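Methyltransferase (Thermus thermophilus, PDB 1WS6) is a probable methyltransferase of the Rossmann-like class, expected to transfer a methyl group from S-adenosylmethionine to a substrate not yet identified. Local coordinates at residues R42-D47 with G63-L68. Sequence-based numbering, arbitrary orientation.
Sequences RGRFLD and GWEAVL
The indole of Trp-64 is held between two unlike partners, an arginine methylene on one face and a phenyl ring on the other. Arg-42 CD makes a CH-pi contact 3.5 Å from the centroid of the five-membered ring; a bend at chi2 (-64°) brings this methylene over the indole, while the guanidinium beyond it reaches the backbone oxygens of Glu-62 and Tyr-39. From the opposite face Phe-45 presents its ring edge in a T-shaped pair, with the planes at 67°. Replacing Trp-64 with an alanine would probably open a gap between Arg-42 and Phe-45 and leave both without their aromatic partner. Gly-43 O comes obliquely to Trp-64 CE3, at 3.1 Å; with phi at 137°, any CB on Gly-43 would run into the carbonyl oxygen of Arg-42, a shape glycine alone takes easily.

From here the strands give a worked example of the parallel, right-handed beta-alpha-beta unit: 44-48 and 65-69 are joined through helix 54-61 in a sheet whose order, 3-2-1-4-5-7-6, is consistent with a class I methyltransferase. Gly-63, with positive phi, ends that helix in a Schellman motif. Four backbone hydrogen bonds alternate in direction: Phe-45 and Asp-47 donate to Glu-65 and Val-67, which donate back to Gly-43 and Phe-45. A water also donates to Gly-43 O and Gly-63 O.

On the face bearing Arg-44 and Glu-65, the carboxylate lies against the arginine's aliphatic part, OE2 of Glu-65 being 3.2 Å from CD of Arg-44. The salt bridge itself is long, 3.7 Å from Arg-44 NH1 to Glu-65 OE2, and a second water links the same atoms, its bond from NH1 weak. NE of Arg-44 bonds to Arg-110 O, its strongest polar partner, and NH2 forms a salt bridge with Glu-109.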
ATOM      1  N   ARG A  42      -2.617   8.862 -12.816  1.00 32.51           N
ATOM      2  CA  ARG A  42      -1.824   8.046 -11.903  1.00 28.81           C
ATOM      3  C   ARG A  42      -0.819   8.857 -11.115  1.00 27.30           C
ATOM      4  O   ARG A  42      -1.138   9.915 -10.582  1.00 27.45           O
ATOM      5  CB  ARG A  42      -1.087   6.945 -12.674  1.00 27.62           C
ATOM      6  CG  ARG A  42      -2.005   5.967 -13.399  1.00 27.15           C
ATOM      7  CD  ARG A  42      -2.879   5.157 -12.431  1.00 25.28           C
ATOM      8  NE  ARG A  42      -3.744   4.231 -13.157  1.00 26.80           N
ATOM      9  CZ  ARG A  42      -4.895   4.569 -13.739  1.00 28.89           C
ATOM     10  NH1 ARG A  42      -5.340   5.818 -13.672  1.00 30.19           N
ATOM     11  NH2 ARG A  42      -5.588   3.666 -14.421  1.00 27.64           N
ATOM     12  N   GLY A  43       0.404   8.346 -11.045  1.00 27.25           N
ATOM     13  CA  GLY A  43       1.455   9.016 -10.301  1.00 26.92           C
ATOM     14  C   GLY A  43       2.256   8.012  -9.489  1.00 26.12           C
ATOM     15  O   GLY A  43       2.260   6.821  -9.802  1.00 26.94           O
ATOM     16  N   ARG A  44       2.938   8.482  -8.450  1.00 24.00           N
ATOM     17  CA  ARG A  44       3.729   7.592  -7.614  1.00 22.47           C
ATOM     18  C   ARG A  44       2.915   7.064  -6.427  1.00 21.39           C
ATOM     19  O   ARG A  44       2.214   7.817  -5.749  1.00 20.34           O
ATOM     20  CB  ARG A  44       4.989   8.310  -7.132  1.00 22.02           C
ATOM     21  CG  ARG A  44       5.921   8.728  -8.265  1.00 25.24           C
ATOM     22  CD  ARG A  44       7.372   8.387  -7.927  1.00 25.32           C
ATOM     23  NE  ARG A  44       7.725   8.938  -6.628  1.00 26.81           N
ATOM     24  CZ  ARG A  44       8.757   8.552  -5.891  1.00 25.29           C
ATOM     25  NH1 ARG A  44       9.574   7.596  -6.317  1.00 23.79           N
ATOM     26  NH2 ARG A  44       8.952   9.115  -4.709  1.00 25.43           N
ATOM     27  N   PHE A  45       3.031   5.755  -6.196  1.00 19.70           N
ATOM     28  CA  PHE A  45       2.312   5.044  -5.143  1.00 16.92           C
ATOM     29  C   PHE A  45       3.310   4.492  -4.124  1.00 16.60           C
ATOM     30  O   PHE A  45       4.270   3.828  -4.489  1.00 18.03           O
ATOM     31  CB  PHE A  45       1.498   3.913  -5.798  1.00 13.13           C
ATOM     32  CG  PHE A  45       0.529   3.218  -4.872  1.00 10.62           C
ATOM     33  CD1 PHE A  45       0.954   2.220  -4.013  1.00  9.19           C
ATOM     34  CD2 PHE A  45      -0.815   3.547  -4.890  1.00 10.62           C
ATOM     35  CE1 PHE A  45       0.060   1.566  -3.197  1.00  8.99           C
ATOM     36  CE2 PHE A  45      -1.721   2.897  -4.076  1.00  7.32           C
ATOM     37  CZ  PHE A  45      -1.285   1.906  -3.230  1.00 11.08           C
ATOM     38  N   LEU A  46       3.071   4.769  -2.847  1.00 17.28           N
ATOM     39  CA  LEU A  46       3.956   4.333  -1.769  1.00 18.04           C
ATOM     40  C   LEU A  46       3.264   3.259  -0.942  1.00 18.59           C
ATOM     41  O   LEU A  46       2.146   3.457  -0.466  1.00 19.55           O
ATOM     42  CB  LEU A  46       4.299   5.532  -0.866  1.00 17.22           C
ATOM     43  CG  LEU A  46       5.556   5.535   0.029  1.00 19.21           C
ATOM     44  CD1 LEU A  46       5.226   6.078   1.414  1.00 12.71           C
ATOM     45  CD2 LEU A  46       6.128   4.132   0.141  1.00 17.91           C
ATOM     46  N   ASP A  47       3.917   2.120  -0.764  1.00 18.81           N
ATOM     47  CA  ASP A  47       3.315   1.046   0.018  1.00 21.34           C
ATOM     48  C   ASP A  47       4.244   0.515   1.093  1.00 21.69           C
ATOM     49  O   ASP A  47       4.957  -0.466   0.887  1.00 23.54           O
ATOM     50  CB  ASP A  47       2.865  -0.099  -0.896  1.00 22.64           C
ATOM     51  CG  ASP A  47       2.325  -1.306  -0.120  1.00 26.64           C
ATOM     52  OD1 ASP A  47       1.909  -1.149   1.048  1.00 29.38           O
ATOM     53  OD2 ASP A  47       2.301  -2.422  -0.688  1.00 29.08           O
ATOM     54  N   GLY A  63      -0.435   0.926 -13.670  1.00 21.62           N
ATOM     55  CA  GLY A  63       0.197   2.130 -14.174  1.00 22.51           C
ATOM     56  C   GLY A  63       0.825   3.088 -13.182  1.00 23.72           C
ATOM     57  O   GLY A  63       1.299   4.152 -13.578  1.00 25.36           O
ATOM     58  N   TRP A  64       0.829   2.740 -11.900  1.00 24.11           N
ATOM     59  CA  TRP A  64       1.445   3.603 -10.895  1.00 23.39           C
ATOM     60  C   TRP A  64       2.931   3.306 -10.818  1.00 23.48           C
ATOM     61  O   TRP A  64       3.364   2.212 -11.172  1.00 22.02           O
ATOM     62  CB  TRP A  64       0.853   3.345  -9.513  1.00 23.87           C
ATOM     63  CG  TRP A  64      -0.559   3.743  -9.375  1.00 22.89           C
ATOM     64  CD1 TRP A  64      -1.659   3.023  -9.735  1.00 24.04           C
ATOM     65  CD2 TRP A  64      -1.035   4.992  -8.882  1.00 21.11           C
ATOM     66  NE1 TRP A  64      -2.801   3.754  -9.493  1.00 23.98           N
ATOM     67  CE2 TRP A  64      -2.440   4.970  -8.972  1.00 22.89           C
ATOM     68  CE3 TRP A  64      -0.410   6.132  -8.379  1.00 20.14           C
ATOM     69  CZ2 TRP A  64      -3.225   6.046  -8.578  1.00 23.19           C
ATOM     70  CZ3 TRP A  64      -1.189   7.196  -7.990  1.00 21.01           C
ATOM     71  CH2 TRP A  64      -2.581   7.149  -8.090  1.00 20.98           C
ATOM     72  N   GLU A  65       3.706   4.286 -10.366  1.00 23.63           N
ATOM     73  CA  GLU A  65       5.144   4.108 -10.176  1.00 24.72           C
ATOM     74  C   GLU A  65       5.185   3.720  -8.693  1.00 24.13           C
ATOM     75  O   GLU A  65       5.158   4.577  -7.807  1.00 22.89           O
ATOM     76  CB  GLU A  65       5.888   5.427 -10.407  1.00 27.47           C
ATOM     77  CG  GLU A  65       7.398   5.261 -10.542  1.00 33.66           C
ATOM     78  CD  GLU A  65       8.149   6.589 -10.577  1.00 35.53           C
ATOM     79  OE1 GLU A  65       7.699   7.510 -11.297  1.00 36.59           O
ATOM     80  OE2 GLU A  65       9.195   6.700  -9.894  1.00 33.15           O
ATOM     81  N   ALA A  66       5.231   2.423  -8.428  1.00 22.02           N
ATOM     82  CA  ALA A  66       5.182   1.934  -7.062  1.00 19.94           C
ATOM     83  C   ALA A  66       6.490   1.739  -6.316  1.00 19.01           C
ATOM     84  O   ALA A  66       7.475   1.262  -6.858  1.00 19.62           O
ATOM     85  CB  ALA A  66       4.382   0.636  -7.027  1.00 19.92           C
ATOM     86  N   VAL A  67       6.464   2.106  -5.045  1.00 19.45           N
ATOM     87  CA  VAL A  67       7.604   1.952  -4.162  1.00 20.33           C
ATOM     88  C   VAL A  67       7.105   1.132  -2.985  1.00 17.98           C
ATOM     89  O   VAL A  67       6.204   1.550  -2.285  1.00 19.04           O
ATOM     90  CB  VAL A  67       8.114   3.306  -3.649  1.00 20.21           C
ATOM     91  CG1 VAL A  67       9.138   3.094  -2.545  1.00 18.31           C
ATOM     92  CG2 VAL A  67       8.736   4.071  -4.791  1.00 22.17           C
ATOM     93  N   LEU A  68       7.693  -0.036  -2.778  1.00 17.25           N
ATOM     94  CA  LEU A  68       7.277  -0.914  -1.697  1.00 16.58           C
ATOM     95  C   LEU A  68       8.384  -1.102  -0.676  1.00 17.77           C
ATOM     96  O   LEU A  68       9.495  -1.510  -1.021  1.00 17.24           O
ATOM     97  CB  LEU A  68       6.882  -2.275  -2.259  1.00 17.10           C
ATOM     98  CG  LEU A  68       5.680  -2.316  -3.209  1.00 20.92           C
ATOM     99  CD1 LEU A  68       5.992  -1.611  -4.521  1.00 19.28           C
ATOM    100  CD2 LEU A  68       5.315  -3.767  -3.466  1.00 22.70           C
TER
HETATM  101  O   HOH W   1       2.437   6.879 -13.017  1.00 28.58           O
HETATM  102  O   HOH W   2      10.388   5.369  -8.002  1.00 43.00           O